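Side-chain contacts in lovastatin nonaketide synthase mokA (Monascus pilosus, PDB 6AD3), which catalyses the iterative nine-step assembly of the polyketide in the first stage of monacolin K (lovastatin) biosynthesis and is represented here by its condensation domain: residues Tyr84-Arg87 / Leu88-Ala91; Gln179-Ile182 / Thr183-Asp186. The protein carries 1 engineered substitution. All coordinates share one frame; numbering follows the deposited sequence.

Both contacts belong to the condensation domain of the synthase, and together they illustrate how local hydrogen bonding shapes a helix and a turn. Interaction 1 is a turn-to-turn contact within helix 80-91; interaction 2 is a compact turn between helix 165-176 and strand 188-195. Their centres are about 16 Å apart, and their nearest atoms approach to about 4 Å without touching. His207 is touched by a side chain of each: Gln89 of interaction 1 and Ile182 of interaction 2. It occupies the first position of the segment corresponding to the HHxxxDG motif of condensation domains, so both contacts border that segment, which probably lies at the active site.

Interaction 1 (Tyr84-Arg87 / Leu88-Ala91); sequences YAWR and LQKA
Leu88 N donates to Tyr84 O over 3.0 Å, the first of four consecutive i to i+4 backbone bonds that tie Tyr84-Arg87 to the next turn of helix 80-91. The series is a regular alpha-helical ladder: Gln89 N reaches Ala85 O, Lys90 N makes a 2.8 Å bond to Trp86 O, and Ala91 N reaches Arg87 O with a less straight geometry, at 146°.

On this scaffold each aromatic ring finds the aliphatic carbons of the residue four places on. Tyr84 CG is anti to the backbone N (chi1 -174°), which carries the ring to Leu88, and CE2 lies 3.8 Å from Leu88 CD1. The branch meets the ring obliquely, while the ring of Tyr408 approaches Tyr84 at a steep interplanar angle. Trp86 has a richer set of neighbours. Its CG, anti to the backbone N, brings the benzo part beside the next turn, and the bond from NE1 to the carbonyl of Ala142 probably helps hold the ring's rotation. There the Gln89 amide, with its plane 70° from that of the indole, brings OE1 to the ring edge, 3.2 Å from Trp86 CZ3. Arg87, by contrast, reaches back along the helix and its NH2 forms a salt bridge with Glu83.

Lys90 uses its methylenes rather than its ammonium group against the indole. The chain is bent, with CG over one face in a CH-pi contact 3.6 Å from the centroid of the Trp86 six-membered ring, and CD within 3.4 Å of Trp86 CZ2.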
loop_
_atom_site.group_PDB
_atom_site.type_symbol
_atom_site.label_atom_id
_atom_site.label_comp_id
_atom_site.label_asym_id
_atom_site.label_seq_id
_atom_site.Cartn_x
_atom_site.Cartn_y
_atom_site.Cartn_z
ATOM N N TYR A 84 1.534 -15.167 0.879
ATOM C CA TYR A 84 2.698 -14.551 1.520
ATOM C C TYR A 84 2.244 -13.682 2.710
ATOM O O TYR A 84 2.798 -13.735 3.782
ATOM C CB TYR A 84 3.509 -13.702 0.529
ATOM C CG TYR A 84 4.818 -13.178 1.144
ATOM C CD1 TYR A 84 5.898 -14.046 1.376
ATOM C CD2 TYR A 84 4.927 -11.865 1.555
ATOM C CE1 TYR A 84 7.064 -13.589 1.967
ATOM C CE2 TYR A 84 6.069 -11.385 2.165
ATOM C CZ TYR A 84 7.147 -12.239 2.362
ATOM O OH TYR A 84 8.227 -11.753 3.038
ATOM N N ALA A 85 1.157 -12.985 2.528
ATOM C CA ALA A 85 0.596 -12.207 3.603
ATOM C C ALA A 85 0.201 -13.094 4.802
ATOM O O ALA A 85 0.416 -12.725 5.945
ATOM C CB ALA A 85 -0.593 -11.430 3.080
ATOM N N TRP A 86 -0.333 -14.270 4.532
ATOM C CA TRP A 86 -0.669 -15.216 5.599
ATOM C C TRP A 86 0.598 -15.618 6.380
ATOM O O TRP A 86 0.598 -15.665 7.623
ATOM C CB TRP A 86 -1.352 -16.426 4.993
ATOM C CG TRP A 86 -1.531 -17.580 5.932
ATOM C CD1 TRP A 86 -1.032 -18.846 5.774
ATOM C CD2 TRP A 86 -2.260 -17.586 7.165
ATOM N NE1 TRP A 86 -1.443 -19.649 6.818
ATOM C CE2 TRP A 86 -2.181 -18.900 7.692
ATOM C CE3 TRP A 86 -2.922 -16.602 7.908
ATOM C CZ2 TRP A 86 -2.734 -19.252 8.937
ATOM C CZ3 TRP A 86 -3.509 -16.960 9.135
ATOM C CH2 TRP A 86 -3.402 -18.278 9.634
ATOM N N ARG A 87 1.714 -15.798 5.670
ATOM C CA ARG A 87 2.957 -16.142 6.368
ATOM C C ARG A 87 3.422 -15.000 7.233
ATOM O O ARG A 87 3.914 -15.230 8.337
ATOM C CB ARG A 87 4.050 -16.512 5.377
ATOM C CG ARG A 87 3.749 -17.745 4.552
ATOM C CD ARG A 87 4.922 -18.079 3.648
ATOM N NE ARG A 87 4.527 -18.917 2.521
ATOM C CZ ARG A 87 4.469 -20.246 2.541
ATOM N NH1 ARG A 87 4.704 -20.913 3.656
ATOM N NH2 ARG A 87 4.112 -20.904 1.454
ATOM N N LEU A 88 3.268 -13.752 6.756
ATOM C CA LEU A 88 3.611 -12.588 7.592
ATOM C C LEU A 88 2.734 -12.599 8.818
ATOM O O LEU A 88 3.192 -12.291 9.917
ATOM C CB LEU A 88 3.453 -11.253 6.828
ATOM C CG LEU A 88 4.366 -10.962 5.643
ATOM C CD1 LEU A 88 3.913 -9.718 4.860
ATOM C CD2 LEU A 88 5.802 -10.803 6.105
ATOM N N GLN A 89 1.441 -12.841 8.628
ATOM C CA GLN A 89 0.501 -12.744 9.745
ATOM C C GLN A 89 0.834 -13.808 10.790
ATOM O O GLN A 89 0.839 -13.544 12.010
ATOM C CB GLN A 89 -0.933 -12.935 9.245
ATOM C CG GLN A 89 -1.922 -13.180 10.364
ATOM C CD GLN A 89 -3.374 -13.193 9.895
ATOM O OE1 GLN A 89 -4.156 -14.048 10.329
ATOM N NE2 GLN A 89 -3.782 -12.119 9.201
ATOM N N LYS A 90 1.134 -14.997 10.315
ATOM C CA LYS A 90 1.502 -16.107 11.228
ATOM C C LYS A 90 2.758 -15.813 12.039
ATOM O O LYS A 90 2.883 -16.256 13.164
ATOM C CB LYS A 90 1.684 -17.397 10.447
ATOM C CG LYS A 90 0.371 -18.017 10.045
ATOM C CD LYS A 90 0.459 -19.527 10.007
ATOM C CE LYS A 90 1.575 -20.005 9.098
ATOM N NZ LYS A 90 2.577 -20.772 9.883
ATOM N N ALA A 91 3.722 -15.141 11.433
ATOM C CA ALA A 91 4.983 -14.854 12.094
ATOM C C ALA A 91 4.878 -13.722 13.133
ATOM O O ALA A 91 5.757 -13.576 13.978
ATOM C CB ALA A 91 6.041 -14.532 11.045
#

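Interaction 2 (Gln179-Ile182 / Thr183-Asp186); sequences QYDI and TAGD
With chi1 at 175°, Asp186 extends its carboxylate back toward the backbone of Asp181, whose own side chain is likewise anti to its N and is directed to Ala184 instead. The first arrangement gives a nearly straight bond: Asp181 N donates to Asp186 OD2 over 2.9 Å at 172°, meeting the oxygen on its anti side and somewhat out of the carboxylate plane. The other carboxylate oxygen, OD1, forms a salt bridge with Arg189, so both carboxylate oxygens are engaged, which probably restricts the group's rotation.

The backbone completes the loop. Asp186 N reaches Asp181 O at 3.1 Å, and Gly185 N reaches Ile182 O at 3.0 Å. These 6→1 and 5→2 bonds, with Gly185 in the left-handed region (phi 77°), define a Schellman motif that finishes the short 3-10 segment and turns the chain toward strand 188-195. Asp181 O also accepts from Ala184 N at 2.9 Å; its two donors approach from opposite faces of the carbonyl plane.

Side chains fill in around this frame. Asp181 OD2 rests 3.5 Å from the methyl carbon CB of Ala184, and Ile182, whose backbone is hydrogen-bonded with Phe133, sets its side chain against His207 and Phe209. Tyr180 presents its ring edge to the Asp186 carbonyl, with CD1 3.7 Å from Asp186 O.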
loop_
_atom_site.group_PDB
_atom_site.type_symbol
_atom_site.label_atom_id
_atom_site.label_comp_id
_atom_site.label_asym_id
_atom_site.label_seq_id
_atom_site.Cartn_x
_atom_site.Cartn_y
_atom_site.Cartn_z
ATOM N N GLN A 179 -10.909 -6.827 15.679
ATOM C CA GLN A 179 -10.475 -8.224 15.589
ATOM C C GLN A 179 -11.266 -8.936 14.481
ATOM O O GLN A 179 -12.429 -9.252 14.669
ATOM C CB GLN A 179 -10.741 -8.917 16.943
ATOM C CG GLN A 179 -10.075 -8.216 18.124
ATOM C CD GLN A 179 -8.567 -8.261 18.013
ATOM O OE1 GLN A 179 -7.974 -9.335 17.993
ATOM N NE2 GLN A 179 -7.953 -7.106 17.824
ATOM N N TYR A 180 -10.684 -9.072 13.293
ATOM C CA TYR A 180 -11.382 -9.733 12.203
ATOM C C TYR A 180 -11.440 -11.243 12.458
ATOM O O TYR A 180 -10.414 -11.862 12.668
ATOM C CB TYR A 180 -10.671 -9.460 10.888
ATOM C CG TYR A 180 -10.820 -8.049 10.423
ATOM C CD1 TYR A 180 -12.022 -7.580 10.009
ATOM C CD2 TYR A 180 -9.732 -7.193 10.376
ATOM C CE1 TYR A 180 -12.187 -6.245 9.610
ATOM C CE2 TYR A 180 -9.878 -5.852 10.040
ATOM C CZ TYR A 180 -11.108 -5.393 9.626
ATOM O OH TYR A 180 -11.290 -4.078 9.285
ATOM N N ASP A 181 -12.632 -11.818 12.452
ATOM C CA ASP A 181 -12.750 -13.293 12.559
ATOM C C ASP A 181 -12.766 -13.904 11.145
ATOM O O ASP A 181 -13.841 -14.240 10.591
ATOM C CB ASP A 181 -14.011 -13.652 13.322
ATOM C CG ASP A 181 -14.147 -15.167 13.584
ATOM O OD1 ASP A 181 -13.259 -15.937 13.186
ATOM O OD2 ASP A 181 -15.184 -15.556 14.153
ATOM N N ILE A 182 -11.600 -13.980 10.522
ATOM C CA ILE A 182 -11.585 -14.314 9.078
ATOM C C ILE A 182 -12.091 -15.735 8.786
ATOM O O ILE A 182 -12.653 -15.985 7.716
ATOM C CB ILE A 182 -10.204 -14.071 8.422
ATOM C CG1 ILE A 182 -9.146 -14.979 9.008
ATOM C CG2 ILE A 182 -9.794 -12.605 8.595
ATOM C CD1 ILE A 182 -7.848 -14.945 8.249
ATOM N N THR A 183 -11.960 -16.647 9.764
ATOM C CA THR A 183 -12.492 -17.961 9.615
ATOM C C THR A 183 -13.969 -17.937 9.314
ATOM O O THR A 183 -14.441 -18.722 8.510
ATOM C CB THR A 183 -12.264 -18.836 10.879
ATOM O OG1 THR A 183 -10.898 -18.715 11.298
ATOM C CG2 THR A 183 -12.533 -20.270 10.534
ATOM N N ALA A 184 -14.677 -16.979 9.888
ATOM C CA ALA A 184 -16.123 -16.874 9.758
ATOM C C ALA A 184 -16.564 -15.907 8.629
ATOM O O ALA A 184 -17.727 -15.475 8.598
ATOM C CB ALA A 184 -16.722 -16.431 11.095
ATOM N N GLY A 185 -15.589 -15.397 7.878
ATOM C CA GLY A 185 -15.869 -14.427 6.843
ATOM C C GLY A 185 -16.120 -13.027 7.346
ATOM O O GLY A 185 -16.653 -12.202 6.624
ATOM N N ASP A 186 -15.578 -12.721 8.517
ATOM C CA ASP A 186 -15.634 -11.371 9.081
ATOM C C ASP A 186 -14.338 -10.666 8.706
ATOM O O ASP A 186 -13.274 -11.011 9.230
ATOM C CB ASP A 186 -15.745 -11.473 10.630
ATOM C CG ASP A 186 -15.677 -10.145 11.298
ATOM O OD1 ASP A 186 -16.385 -9.246 10.837
ATOM O OD2 ASP A 186 -14.863 -9.958 12.229
#